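PDB 3LYK: stringent starvation protein A homolog from Haemophilus influenzae, which probably binds the RNA polymerase holoenzyme, but not the core enzyme, in an equimolar complex, and has the fold of the glutathione S-transferase superfamily. Local coordinates for residues T8-K13 and A41-L46; K22-E27 and V153-A158; P56-R61 and M72-E77; A111-G116 and T122-Q127. One frame throughout, in Å; residues are numbered along the deposited sequence.

Contact 1. Residues T8-K13 and A41-L46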
# COMPACT_ATOMS: atom_id res chain seq x y z
N THR B 8 -19.46 -5.41 9.25
CA THR B 8 -19.76 -4.02 9.55
C THR B 8 -18.65 -3.18 8.95
O THR B 8 -17.47 -3.50 9.13
CB THR B 8 -19.78 -3.78 11.09
OG1 THR B 8 -20.80 -4.59 11.66
CG2 THR B 8 -20.06 -2.32 11.44
N LEU B 9 -19.04 -2.15 8.19
CA LEU B 9 -18.15 -1.15 7.71
C LEU B 9 -18.34 0.16 8.49
O LEU B 9 -19.41 0.78 8.43
CB LEU B 9 -18.38 -0.89 6.22
CG LEU B 9 -17.49 0.19 5.62
CD1 LEU B 9 -16.10 -0.42 5.49
CD2 LEU B 9 -18.01 0.68 4.26
N PHE B 10 -17.30 0.57 9.20
CA PHE B 10 -17.25 1.91 9.79
C PHE B 10 -16.78 2.84 8.73
O PHE B 10 -15.69 2.64 8.15
CB PHE B 10 -16.32 2.00 11.03
CG PHE B 10 -16.80 1.22 12.19
CD1 PHE B 10 -17.54 1.83 13.20
CD2 PHE B 10 -16.51 -0.14 12.29
CE1 PHE B 10 -18.02 1.09 14.29
CE2 PHE B 10 -16.98 -0.90 13.37
CZ PHE B 10 -17.73 -0.29 14.38
N SER B 11 -17.58 3.86 8.45
CA SER B 11 -17.22 4.75 7.37
C SER B 11 -17.82 6.11 7.55
O SER B 11 -18.78 6.28 8.31
CB SER B 11 -17.71 4.20 6.00
OG SER B 11 -19.09 4.03 6.02
N ASN B 12 -17.29 7.04 6.76
CA ASN B 12 -17.89 8.36 6.66
C ASN B 12 -18.34 8.61 5.23
O ASN B 12 -17.59 8.32 4.28
CB ASN B 12 -16.90 9.44 7.14
CG ASN B 12 -17.45 10.83 6.94
OD1 ASN B 12 -17.31 11.40 5.87
ND2 ASN B 12 -18.12 11.38 7.97
N LYS B 13 -19.55 9.13 5.07
CA LYS B 13 -20.16 9.31 3.74
C LYS B 13 -19.48 10.31 2.82
O LYS B 13 -19.74 10.30 1.63
CB LYS B 13 -21.66 9.69 3.88
CG LYS B 13 -21.90 11.04 4.57
CD LYS B 13 -23.41 11.36 4.41
CE LYS B 13 -23.98 12.00 5.65
NZ LYS B 13 -23.42 13.37 5.86
N ALA B 41 -15.97 12.92 16.30
CA ALA B 41 -16.67 12.25 17.42
C ALA B 41 -16.78 10.74 17.19
O ALA B 41 -17.88 10.19 17.03
CB ALA B 41 -18.07 12.88 17.66
N LEU B 42 -15.63 10.07 17.21
CA LEU B 42 -15.53 8.66 16.80
C LEU B 42 -16.24 7.82 17.82
O LEU B 42 -16.17 8.13 18.98
CB LEU B 42 -14.04 8.24 16.72
CG LEU B 42 -13.24 9.06 15.70
CD1 LEU B 42 -11.71 8.76 15.81
CD2 LEU B 42 -13.77 8.80 14.28
N PRO B 43 -16.93 6.75 17.38
CA PRO B 43 -17.57 5.91 18.38
C PRO B 43 -16.56 5.05 19.16
O PRO B 43 -15.50 4.65 18.57
CB PRO B 43 -18.53 5.03 17.57
CG PRO B 43 -17.90 4.94 16.19
CD PRO B 43 -17.07 6.23 16.01
N GLU B 44 -16.84 4.81 20.45
CA GLU B 44 -15.94 4.00 21.30
C GLU B 44 -15.81 2.57 20.77
O GLU B 44 -14.77 2.00 20.89
CB GLU B 44 -16.38 3.97 22.76
CG GLU B 44 -16.00 5.26 23.51
CD GLU B 44 -16.77 5.41 24.82
OE1 GLU B 44 -17.92 4.91 24.90
OE2 GLU B 44 -16.22 6.02 25.77
N ASP B 45 -16.84 2.02 20.15
CA ASP B 45 -16.67 0.66 19.63
C ASP B 45 -15.67 0.58 18.44
O ASP B 45 -14.97 -0.41 18.32
CB ASP B 45 -18.02 -0.03 19.36
CG ASP B 45 -18.79 0.65 18.25
OD1 ASP B 45 -18.28 1.67 17.73
OD2 ASP B 45 -19.93 0.20 17.91
N LEU B 46 -15.58 1.62 17.59
CA LEU B 46 -14.50 1.70 16.61
C LEU B 46 -13.13 1.77 17.29
O LEU B 46 -12.20 1.06 16.86
CB LEU B 46 -14.65 2.89 15.63
CG LEU B 46 -13.48 3.10 14.63
CD1 LEU B 46 -13.31 1.89 13.71
CD2 LEU B 46 -13.63 4.36 13.82

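Contact 2. Residues K22-E27 and V153-A158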
# COMPACT_ATOMS: atom_id res chain seq x y z
N LYS B 22 -16.92 0.96 -0.55
CA LYS B 22 -18.37 0.67 -0.83
C LYS B 22 -18.59 0.25 -2.25
O LYS B 22 -19.43 -0.56 -2.50
CB LYS B 22 -19.30 1.85 -0.52
CG LYS B 22 -19.31 2.25 0.95
CD LYS B 22 -20.10 3.57 1.04
CE LYS B 22 -20.43 3.91 2.46
NZ LYS B 22 -20.99 5.29 2.47
N ILE B 23 -17.85 0.78 -3.20
CA ILE B 23 -18.03 0.32 -4.58
C ILE B 23 -17.62 -1.15 -4.67
O ILE B 23 -18.31 -1.98 -5.28
CB ILE B 23 -17.18 1.15 -5.52
CG1 ILE B 23 -17.72 2.58 -5.54
CG2 ILE B 23 -17.18 0.52 -6.93
CD1 ILE B 23 -16.78 3.55 -6.31
N VAL B 24 -16.50 -1.50 -4.04
CA VAL B 24 -16.05 -2.92 -4.10
C VAL B 24 -17.02 -3.86 -3.41
O VAL B 24 -17.35 -4.93 -3.95
CB VAL B 24 -14.59 -3.08 -3.57
CG1 VAL B 24 -14.19 -4.54 -3.51
CG2 VAL B 24 -13.64 -2.23 -4.51
N LEU B 25 -17.52 -3.47 -2.24
CA LEU B 25 -18.55 -4.29 -1.55
C LEU B 25 -19.79 -4.54 -2.44
O LEU B 25 -20.29 -5.66 -2.46
CB LEU B 25 -18.98 -3.67 -0.22
CG LEU B 25 -17.93 -3.74 0.91
CD1 LEU B 25 -18.17 -2.68 2.01
CD2 LEU B 25 -17.90 -5.14 1.53
N ALA B 26 -20.22 -3.52 -3.20
CA ALA B 26 -21.39 -3.62 -4.04
C ALA B 26 -21.09 -4.44 -5.29
O ALA B 26 -21.92 -5.23 -5.70
CB ALA B 26 -21.93 -2.23 -4.40
N GLU B 27 -19.90 -4.27 -5.88
CA GLU B 27 -19.51 -5.11 -7.00
C GLU B 27 -19.59 -6.58 -6.64
O GLU B 27 -20.04 -7.38 -7.43
CB GLU B 27 -18.08 -4.83 -7.46
CG GLU B 27 -17.90 -3.67 -8.40
CD GLU B 27 -18.53 -3.93 -9.80
OE1 GLU B 27 -18.36 -5.05 -10.35
OE2 GLU B 27 -19.14 -2.99 -10.36
N VAL B 153 -8.66 -0.07 -10.29
CA VAL B 153 -8.17 1.27 -10.71
C VAL B 153 -9.38 2.25 -10.89
O VAL B 153 -9.34 3.42 -10.47
CB VAL B 153 -7.35 1.19 -12.02
CG1 VAL B 153 -6.85 2.57 -12.45
CG2 VAL B 153 -6.13 0.20 -11.84
N ASP B 154 -10.45 1.76 -11.48
CA ASP B 154 -11.68 2.56 -11.64
C ASP B 154 -12.31 2.90 -10.29
O ASP B 154 -12.90 3.97 -10.14
CB ASP B 154 -12.66 1.80 -12.54
CG ASP B 154 -12.05 1.45 -13.87
OD1 ASP B 154 -11.79 2.39 -14.67
OD2 ASP B 154 -11.74 0.25 -14.09
N CYS B 155 -12.12 2.02 -9.29
CA CYS B 155 -12.54 2.32 -7.93
C CYS B 155 -11.72 3.45 -7.32
O CYS B 155 -12.15 4.03 -6.32
CB CYS B 155 -12.51 1.07 -7.04
SG CYS B 155 -13.62 -0.22 -7.68
N TYR B 156 -10.56 3.76 -7.90
CA TYR B 156 -9.82 4.94 -7.47
C TYR B 156 -10.24 6.17 -8.29
O TYR B 156 -10.34 7.26 -7.76
CB TYR B 156 -8.27 4.77 -7.61
CG TYR B 156 -7.60 4.05 -6.45
CD1 TYR B 156 -7.84 2.69 -6.22
CD2 TYR B 156 -6.73 4.72 -5.58
CE1 TYR B 156 -7.25 2.01 -5.16
CE2 TYR B 156 -6.12 4.03 -4.49
CZ TYR B 156 -6.39 2.69 -4.30
OH TYR B 156 -5.84 1.97 -3.27
N VAL B 157 -10.41 6.01 -9.60
CA VAL B 157 -10.71 7.16 -10.45
C VAL B 157 -12.18 7.66 -10.27
O VAL B 157 -12.39 8.87 -10.10
CB VAL B 157 -10.38 6.86 -11.95
CG1 VAL B 157 -10.68 8.06 -12.82
CG2 VAL B 157 -8.85 6.48 -12.10
N ALA B 158 -13.16 6.76 -10.28
CA ALA B 158 -14.58 7.16 -10.20
C ALA B 158 -14.95 8.02 -8.96
O ALA B 158 -15.62 9.02 -9.13
CB ALA B 158 -15.56 5.95 -10.38

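Contact 3. Residues P56-R61 and M72-E77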
# COMPACT_ATOMS: atom_id res chain seq x y z
N PRO B 56 -11.96 3.90 6.25
CA PRO B 56 -12.85 2.76 6.52
C PRO B 56 -12.17 1.70 7.40
O PRO B 56 -10.98 1.43 7.24
CB PRO B 56 -13.10 2.19 5.12
CG PRO B 56 -11.89 2.63 4.33
CD PRO B 56 -11.57 4.00 4.84
N THR B 57 -12.96 1.09 8.28
CA THR B 57 -12.58 -0.08 9.03
C THR B 57 -13.68 -1.14 8.78
O THR B 57 -14.88 -0.84 8.96
CB THR B 57 -12.49 0.23 10.53
OG1 THR B 57 -11.39 1.10 10.77
CG2 THR B 57 -12.29 -1.01 11.33
N LEU B 58 -13.26 -2.32 8.30
CA LEU B 58 -14.17 -3.42 7.98
C LEU B 58 -13.98 -4.44 9.05
O LEU B 58 -12.84 -4.77 9.36
CB LEU B 58 -13.85 -4.05 6.61
CG LEU B 58 -14.73 -5.23 6.18
CD1 LEU B 58 -16.13 -4.65 5.89
CD2 LEU B 58 -14.11 -5.88 4.91
N VAL B 59 -15.08 -4.91 9.64
CA VAL B 59 -15.05 -5.84 10.75
C VAL B 59 -15.88 -7.04 10.33
O VAL B 59 -17.06 -6.91 10.00
CB VAL B 59 -15.65 -5.26 12.03
CG1 VAL B 59 -15.64 -6.29 13.16
CG2 VAL B 59 -14.87 -4.01 12.47
N ASP B 60 -15.25 -8.20 10.35
CA ASP B 60 -15.95 -9.43 10.06
C ASP B 60 -15.70 -10.39 11.17
O ASP B 60 -14.61 -10.95 11.25
CB ASP B 60 -15.44 -10.06 8.78
CG ASP B 60 -16.27 -11.29 8.37
OD1 ASP B 60 -16.94 -11.92 9.24
OD2 ASP B 60 -16.25 -11.62 7.16
N ARG B 61 -16.71 -10.60 12.01
CA ARG B 61 -16.58 -11.43 13.19
C ARG B 61 -15.39 -10.94 13.97
O ARG B 61 -15.42 -9.83 14.50
CB ARG B 61 -16.44 -12.92 12.83
CG ARG B 61 -17.76 -13.61 12.41
CD ARG B 61 -17.48 -14.97 11.80
NE ARG B 61 -16.85 -15.89 12.77
CZ ARG B 61 -17.30 -17.12 13.07
NH1 ARG B 61 -16.64 -17.85 13.96
NH2 ARG B 61 -18.38 -17.63 12.47
N MSE B 72 -9.78 -3.66 0.04
CA MSE B 72 -10.21 -3.97 -1.32
C MSE B 72 -9.57 -5.22 -1.88
O MSE B 72 -10.24 -6.03 -2.55
CB MSE B 72 -9.97 -2.78 -2.27
CG MSE B 72 -10.93 -1.59 -1.94
SE MSE B 72 -10.64 -0.18 -3.28
CE MSE B 72 -9.14 0.56 -2.40
N GLU B 73 -8.27 -5.37 -1.61
CA GLU B 73 -7.62 -6.60 -2.05
C GLU B 73 -8.12 -7.80 -1.29
O GLU B 73 -8.32 -8.84 -1.87
CB GLU B 73 -6.08 -6.48 -2.01
CG GLU B 73 -5.57 -5.60 -3.20
CD GLU B 73 -4.14 -6.00 -3.71
OE1 GLU B 73 -3.89 -7.23 -3.93
OE2 GLU B 73 -3.30 -5.06 -3.90
N TYR B 74 -8.35 -7.66 0.02
CA TYR B 74 -9.02 -8.72 0.76
C TYR B 74 -10.36 -9.15 0.13
O TYR B 74 -10.67 -10.36 -0.01
CB TYR B 74 -9.22 -8.26 2.21
CG TYR B 74 -10.19 -9.14 3.01
CD1 TYR B 74 -9.82 -10.43 3.42
CD2 TYR B 74 -11.49 -8.69 3.33
CE1 TYR B 74 -10.72 -11.27 4.15
CE2 TYR B 74 -12.37 -9.50 4.04
CZ TYR B 74 -11.97 -10.78 4.45
OH TYR B 74 -12.83 -11.58 5.16
N LEU B 75 -11.18 -8.17 -0.25
CA LEU B 75 -12.52 -8.51 -0.80
C LEU B 75 -12.35 -9.18 -2.17
O LEU B 75 -13.05 -10.16 -2.46
CB LEU B 75 -13.38 -7.25 -0.91
CG LEU B 75 -13.81 -6.66 0.41
CD1 LEU B 75 -14.43 -5.25 0.27
CD2 LEU B 75 -14.79 -7.61 1.19
N ASP B 76 -11.44 -8.66 -3.01
CA ASP B 76 -11.23 -9.26 -4.31
C ASP B 76 -10.70 -10.70 -4.19
O ASP B 76 -11.08 -11.56 -5.02
CB ASP B 76 -10.25 -8.43 -5.15
CG ASP B 76 -10.31 -8.80 -6.63
OD1 ASP B 76 -11.43 -8.74 -7.23
OD2 ASP B 76 -9.23 -9.13 -7.23
N GLU B 77 -9.82 -10.96 -3.22
CA GLU B 77 -9.31 -12.33 -2.98
C GLU B 77 -10.37 -13.25 -2.35
O GLU B 77 -10.52 -14.40 -2.73
CB GLU B 77 -8.01 -12.32 -2.13
CG GLU B 77 -6.84 -11.61 -2.85
CD GLU B 77 -5.57 -11.40 -1.97
OE1 GLU B 77 -5.54 -11.80 -0.78
OE2 GLU B 77 -4.61 -10.83 -2.50

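Contact 4. Residues A111-G116 and T122-Q127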
# COMPACT_ATOMS: atom_id res chain seq x y z
N ALA B 111 -8.06 16.99 -2.13
CA ALA B 111 -8.26 17.43 -0.74
C ALA B 111 -8.07 18.97 -0.57
O ALA B 111 -8.79 19.60 0.20
CB ALA B 111 -7.35 16.69 0.20
N LYS B 112 -7.09 19.52 -1.26
CA LYS B 112 -6.82 20.97 -1.29
C LYS B 112 -8.08 21.67 -1.85
O LYS B 112 -8.54 22.69 -1.31
CB LYS B 112 -5.62 21.21 -2.21
CG LYS B 112 -4.88 22.54 -2.06
CD LYS B 112 -3.75 22.66 -3.12
CE LYS B 112 -3.72 24.04 -3.80
NZ LYS B 112 -3.19 23.90 -5.20
N ALA B 113 -8.64 21.09 -2.92
CA ALA B 113 -9.83 21.64 -3.59
C ALA B 113 -11.06 21.65 -2.70
O ALA B 113 -11.96 22.42 -2.92
CB ALA B 113 -10.11 20.93 -4.91
N GLU B 114 -11.10 20.80 -1.69
CA GLU B 114 -12.23 20.79 -0.80
C GLU B 114 -11.96 21.61 0.44
O GLU B 114 -12.87 22.20 0.99
CB GLU B 114 -12.58 19.36 -0.36
CG GLU B 114 -12.89 18.41 -1.49
CD GLU B 114 -13.03 16.96 -1.01
OE1 GLU B 114 -12.01 16.36 -0.60
OE2 GLU B 114 -14.17 16.44 -1.04
N ASN B 115 -10.71 21.63 0.90
CA ASN B 115 -10.40 22.19 2.21
C ASN B 115 -9.46 23.40 2.25
O ASN B 115 -9.12 23.86 3.32
CB ASN B 115 -9.84 21.09 3.12
CG ASN B 115 -10.69 19.82 3.08
OD1 ASN B 115 -11.91 19.87 2.92
ND2 ASN B 115 -10.04 18.66 3.23
N GLY B 116 -9.01 23.89 1.11
CA GLY B 116 -8.09 25.03 1.12
C GLY B 116 -8.77 26.40 1.21
O GLY B 116 -10.00 26.51 1.34
N THR B 122 -9.56 27.13 -6.18
CA THR B 122 -9.61 27.49 -7.60
C THR B 122 -8.38 26.96 -8.30
O THR B 122 -8.43 26.51 -9.46
CB THR B 122 -9.66 29.04 -7.77
OG1 THR B 122 -10.68 29.57 -6.92
CG2 THR B 122 -9.93 29.45 -9.23
N SER B 123 -7.26 27.04 -7.60
CA SER B 123 -6.00 26.61 -8.18
C SER B 123 -5.96 25.06 -8.27
O SER B 123 -5.56 24.50 -9.30
CB SER B 123 -4.87 27.23 -7.35
OG SER B 123 -3.73 26.41 -7.27
N ALA B 124 -6.41 24.39 -7.21
CA ALA B 124 -6.51 22.92 -7.21
C ALA B 124 -7.46 22.40 -8.29
O ALA B 124 -7.10 21.51 -9.08
CB ALA B 124 -6.91 22.43 -5.85
N LEU B 125 -8.65 22.99 -8.39
CA LEU B 125 -9.61 22.63 -9.44
C LEU B 125 -9.07 22.78 -10.86
O LEU B 125 -9.26 21.89 -11.71
CB LEU B 125 -10.92 23.39 -9.30
CG LEU B 125 -11.77 23.11 -8.04
CD1 LEU B 125 -13.01 24.01 -8.01
CD2 LEU B 125 -12.17 21.63 -7.95
N LYS B 126 -8.40 23.89 -11.14
CA LYS B 126 -7.84 24.09 -12.47
C LYS B 126 -6.75 23.07 -12.77
O LYS B 126 -6.68 22.53 -13.88
CB LYS B 126 -7.29 25.51 -12.65
CG LYS B 126 -6.95 25.85 -14.13
CD LYS B 126 -7.18 27.34 -14.43
CE LYS B 126 -6.08 28.23 -13.80
NZ LYS B 126 -4.93 28.33 -14.74
N GLN B 127 -5.92 22.80 -11.78
CA GLN B 127 -4.86 21.82 -11.93
C GLN B 127 -5.41 20.40 -12.21
O GLN B 127 -4.95 19.73 -13.13
CB GLN B 127 -3.93 21.82 -10.71
CG GLN B 127 -2.51 21.26 -11.02
CD GLN B 127 -1.85 20.57 -9.81
OE1 GLN B 127 -1.81 21.11 -8.71
NE2 GLN B 127 -1.32 19.36 -10.02

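Contact 1. Residues T8-K13 and A41-L46
Phe10, near the end of strand 3-11, and Leu46, in the first turn of helix 44-49, carry most of this contact, with Asp45 and Pro43 completing it. The phenyl ring of Phe10 reaches across to the helix, and Leu46 lays one methyl over a face of it: CD1 stands 4.2 Å from the Phe10 ring centroid and 25° off the ring normal, a CH-pi contact shifted toward the rim on the CG side. Leu46 CD1 lies 3.9 Å from Phe10 CG, while Leu46 CB comes equally close to Phe10 CD1, so the leucine runs along the ring from its root to its flank. Leu46 carries CG opposite its backbone N (chi1 175°), which turns the branch back over the ring. Beyond it, Asp45 OD1 approaches Phe10 CE1 obliquely at 3.5 Å, with the carboxylate turned 85° from the ring plane. Pro43, the N-cap residue of the helix, adds CG at 4.3 Å from Phe10 CE1. Around this group, Phe10 also packs on Val37, Val55 and Val59, and Leu46 on Val55 and Thr57, placing the helix against the N-terminal sheet. The contact is therefore mainly apolar and dispersive. Its polar exception is Asp45 OD1, which is buried here without a hydrogen-bonding partner in the model, so that the contact offers this oxygen only carbon.

Contact 2. Residues K22-E27 and V153-A158
A small, fully buried helix-helix contact joins the two domains of this glutathione S-transferase fold: helix 16-27 belongs to the thioredoxin-like N-terminal domain, helix 152-165 to the all-helical C-terminal domain. The centre of the contact lies about 5 Å from the centre of the chain, and the backbones come closest at Ile23 and Cys155, whose CA atoms are 6.7 Å apart. One thiol bridges the gap. Cys155 points its CB at the opposite helix, and its SG meets methyl branches of two consecutive residues, Ile23 and Val24. Ile23 also aims its CB across, and with CG1 lying beside the backbone N (chi1 -66°) it is CG2, set opposite that N, which faces the sulfur. Val24 leaves its helix at a slant and brings only CG2 to the sulfur. The interaction is apolar packing throughout. Polar groups at the margins tie the same helices elsewhere: Glu27 forms a salt bridge with Arg189, and Asp154 accepts a hydrogen bond from the backbone N of Phe145 and another from that of Gly151. Helix 190-195 also covers part of Ile23, through Phe192 and Ser195. At the centre of the interface, Cys155 SG sits 3.7 Å from Ile23 CG2 and 3.8 Å from Val24 CG2.

Contact 3. Residues P56-R61 and M72-E77
Leu58 on strand 57-60 faces Tyr74 and Leu75 of helix 68-78, the strand and helix segments running 11.3 Å apart at closest approach with an angle of 39° between their directions. That spacing is bridged by side chains alone. Leu58 points its CB at the helix and holds CG opposite its backbone N (chi1 179°), which carries CD2 out to touch both partners. Leu58 CD2 lies 4.1 Å from Tyr74 CE2, reaching the ring obliquely, and 4.2 Å from Leu75 CD2. The Leu58 and Tyr74 side chains cross at about a right angle, and the methyl is nearest CE2 and CD2 of the ring. Leu75 leaves the helix at a slant, but its branch turns so that CD2 meets the Leu58 methyl. Two residues along the strand, Asp60 also points toward the helix. Asp60 OD2 is 4.0 Å from Tyr74 OH, with carboxylate and ring planes 78° apart. The polar ends are linked through a third residue: Arg78 NH2 forms a salt bridge with Asp60 OD2 and a hydrogen bond with Tyr74 OH, holding both groups near one guanidinium at the edge of the apolar patch. Tyr74 further packs on Leu63 and Leu65 of the next strand and on Ala93 of the second subunit, while Glu77 makes salt bridges to Arg92 and Arg96 of that subunit. The arrangement is the packing of the last helix of the thioredoxin-like domain on its beta sheet, here continuing into the dimer interface.

Contact 4. Residues A111-G116 and T122-Q127
Ala113 and Ala124 point their CB atoms at each other between two helices, 3.7 Å apart, and set the spacing of the whole contact. The short segments of helix 89-115 and helix 118-134 approach to 7.9 Å between axes and run at 146° to each other, roughly antiparallel; alanine at both facing positions permits this closeness, with the CA atoms of Ala113 and Ala124 5.1 Å apart. On one flank, Leu125 starts at a slant and then bends in, CG lying opposite its carbonyl carbon (chi1 -65°), so that CD2 reaches Ala113 CB at 3.7 Å. The Ala113 methyl is thus met by two apolar groups. On the other flank Lys112 stretches its chain across Ala124, with Lys112 CB 4.0 Å from Ala124 CB. The chain, bent at chi3 (135°), keeps CD and CE close to the Ala124 methyl and ends with Lys112 NZ giving a weak hydrogen bond to Ser123 OG at 3.3 Å. The aliphatic part of the lysine covers the small residue while its ammonium group ends at the hydroxyl of Ser123. Beyond the pair, Leu125 also packs on Val169, Ala124 on Thr109, and Glu114 forms a salt bridge with Lys163 on the far side of its helix. Two consecutive helices packed antiparallel after a short turn make a helical hairpin, part of the all-helical C-terminal domain of the glutathione S-transferase fold.

From the N terminus, strand 3-11 opens contact 1, which closes at helix 44-49. Helix 16-27 opens contact 2 within that span, so the two cross, and contact 2 closes only at helix 152-165. Contacts 3 and 4 both fall within this long excursion, one after the other: contact 3 closes a short loop from strand 57-60 to helix 68-78, contact 4 an even shorter one between helices 89-115 and 118-134. Contacts 1 and 3 share the sheet through neighbouring strands 3-11 and 57-60, bringing helices 44-49 and 68-78 onto the same sheet. Contact 2 joins the two domains; contact 4, about 31 Å from contact 3 between centres, lies wholly in the C-terminal one.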